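Local coordinates for structure-specific endonuclease subunit slx4 (Schizosaccharomyces pombe, PDB 4ZDT), which serves as the regulatory subunit of the slx1-slx4 structure-specific endonuclease, which cuts branched DNA during repair and recombination, at residues B[38-43]-B[50-55]. Numbering follows the deposited sequence.
Sequences EFQLWL and VSLDLI. With GOL (glycerol), chain I.
Q40 lays its aliphatic part over I55, Q40 CB meeting I55 CD1 at 3.6 Å, while its side chain crosses that of L52 at about a right angle, Q40 OE1 lying 3.5 Å from L52 CD2. With CG anti to the backbone N (chi1 -176°) and the chain extended beyond it, the amide is carried past I55 to the start of the next helix. There Q40 NE2 donates to V50 O over 2.9 Å, almost straight at 174°, and the acceptor is met on a lone pair, in the plane of both the carbonyl and the amide. This bond is a worked example of a side chain tying one helix to the loop that leads into the next: helices 36-45 and 52-62 pack in the all-helical C-terminal domain of Slx4, classed with helix-turn-helix folds. S51 is the N-cap, its OG accepting from L54 N at 3.0 Å. A glycerol O2, probably from the crystallisation liquor, accepts from Q40 NE2 and L52 N; a water links Q40 O to V50 N. Deeper in, I55 CG2 abuts the F39 ring edge, F39 CD2 at 3.6 Å, and L43 CD1 packs 3.7 Å from V50 CG2 while also covering one face of that ring, with helix 3-18 behind.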
# COMPACT_ATOMS: atom_id res chain seq x y z
N GLU B 38 2.98 7.12 -16.41
CA GLU B 38 2.99 5.66 -16.50
C GLU B 38 1.79 5.04 -15.75
O GLU B 38 1.15 4.12 -16.28
CB GLU B 38 4.31 5.07 -16.00
CG GLU B 38 5.48 5.22 -16.99
CD GLU B 38 6.81 4.70 -16.44
OE1 GLU B 38 6.80 3.89 -15.48
OE2 GLU B 38 7.87 5.11 -16.96
N PHE B 39 1.50 5.58 -14.57
CA PHE B 39 0.36 5.17 -13.71
C PHE B 39 -0.97 5.34 -14.43
O PHE B 39 -1.83 4.43 -14.40
CB PHE B 39 0.39 5.99 -12.41
CG PHE B 39 -0.63 5.55 -11.34
CD1 PHE B 39 -0.93 4.19 -11.11
CD2 PHE B 39 -1.21 6.50 -10.51
CE1 PHE B 39 -1.85 3.80 -10.11
CE2 PHE B 39 -2.11 6.12 -9.48
CZ PHE B 39 -2.43 4.76 -9.29
N GLN B 40 -1.15 6.47 -15.11
CA GLN B 40 -2.37 6.70 -15.89
C GLN B 40 -2.60 5.58 -16.92
O GLN B 40 -3.71 5.07 -17.05
CB GLN B 40 -2.31 8.07 -16.57
CG GLN B 40 -3.57 8.46 -17.34
CD GLN B 40 -3.45 9.83 -17.98
OE1 GLN B 40 -2.44 10.13 -18.63
NE2 GLN B 40 -4.47 10.67 -17.80
N LEU B 41 -1.53 5.19 -17.62
CA LEU B 41 -1.60 4.09 -18.60
C LEU B 41 -1.84 2.75 -17.93
O LEU B 41 -2.64 1.94 -18.42
CB LEU B 41 -0.31 4.06 -19.44
CG LEU B 41 -0.05 5.25 -20.37
CD1 LEU B 41 1.46 5.41 -20.68
CD2 LEU B 41 -0.85 5.10 -21.65
N TRP B 42 -1.18 2.54 -16.79
CA TRP B 42 -1.39 1.32 -15.99
C TRP B 42 -2.86 1.22 -15.59
O TRP B 42 -3.49 0.17 -15.74
CB TRP B 42 -0.48 1.35 -14.76
CG TRP B 42 -0.47 0.11 -13.85
CD1 TRP B 42 0.34 -0.99 -13.97
CD2 TRP B 42 -1.25 -0.11 -12.67
NE1 TRP B 42 0.09 -1.89 -12.95
CE2 TRP B 42 -0.88 -1.37 -12.14
CE3 TRP B 42 -2.23 0.64 -12.00
CZ2 TRP B 42 -1.45 -1.91 -10.97
CZ3 TRP B 42 -2.81 0.11 -10.83
CH2 TRP B 42 -2.41 -1.16 -10.34
N LEU B 43 -3.43 2.32 -15.09
CA LEU B 43 -4.85 2.34 -14.76
C LEU B 43 -5.72 2.05 -15.97
O LEU B 43 -6.70 1.32 -15.88
CB LEU B 43 -5.25 3.67 -14.11
CG LEU B 43 -4.62 3.92 -12.74
CD1 LEU B 43 -4.79 5.38 -12.32
CD2 LEU B 43 -5.21 2.93 -11.71
N VAL B 50 -8.82 7.85 -15.98
CA VAL B 50 -8.77 9.04 -15.13
C VAL B 50 -7.73 10.02 -15.64
O VAL B 50 -6.75 9.63 -16.30
CB VAL B 50 -8.47 8.70 -13.65
CG1 VAL B 50 -9.60 7.85 -13.07
CG2 VAL B 50 -7.12 7.96 -13.52
N SER B 51 -7.94 11.29 -15.32
CA SER B 51 -7.07 12.38 -15.75
C SER B 51 -5.84 12.45 -14.88
O SER B 51 -5.82 11.93 -13.76
CB SER B 51 -7.84 13.71 -15.63
OG SER B 51 -8.17 13.95 -14.26
N LEU B 52 -4.81 13.13 -15.38
CA LEU B 52 -3.63 13.45 -14.58
C LEU B 52 -3.95 14.31 -13.36
O LEU B 52 -3.34 14.13 -12.30
CB LEU B 52 -2.54 14.11 -15.44
CG LEU B 52 -1.86 13.21 -16.48
CD1 LEU B 52 -0.70 13.97 -17.16
CD2 LEU B 52 -1.36 11.91 -15.85
N ASP B 53 -4.91 15.23 -13.49
CA ASP B 53 -5.35 16.02 -12.33
C ASP B 53 -5.96 15.16 -11.23
O ASP B 53 -5.70 15.38 -10.04
CB ASP B 53 -6.35 17.12 -12.74
CG ASP B 53 -5.68 18.30 -13.45
OD1 ASP B 53 -4.43 18.40 -13.44
OD2 ASP B 53 -6.40 19.13 -14.03
N LEU B 54 -6.76 14.18 -11.63
CA LEU B 54 -7.37 13.26 -10.68
C LEU B 54 -6.32 12.41 -9.98
O LEU B 54 -6.44 12.09 -8.80
CB LEU B 54 -8.39 12.36 -11.38
CG LEU B 54 -9.84 12.86 -11.42
CD1 LEU B 54 -10.74 11.84 -12.09
CD2 LEU B 54 -10.33 13.17 -10.01
N ILE B 55 -5.27 12.05 -10.72
CA ILE B 55 -4.18 11.24 -10.17
C ILE B 55 -3.35 12.06 -9.20
O ILE B 55 -3.10 11.63 -8.08
CB ILE B 55 -3.30 10.61 -11.28
CG1 ILE B 55 -4.09 9.53 -12.00
CG2 ILE B 55 -2.00 10.02 -10.68
CD1 ILE B 55 -3.51 9.13 -13.36
C1 GOL I . -3.55 14.81 -19.32
O1 GOL I . -3.27 13.68 -20.12
C2 GOL I . -4.95 14.67 -18.72
O2 GOL I . -5.06 13.43 -18.08
C3 GOL I . -5.99 14.77 -19.83
O3 GOL I . -6.94 15.76 -19.50
O HOH W 1 -6.40 6.06 -17.00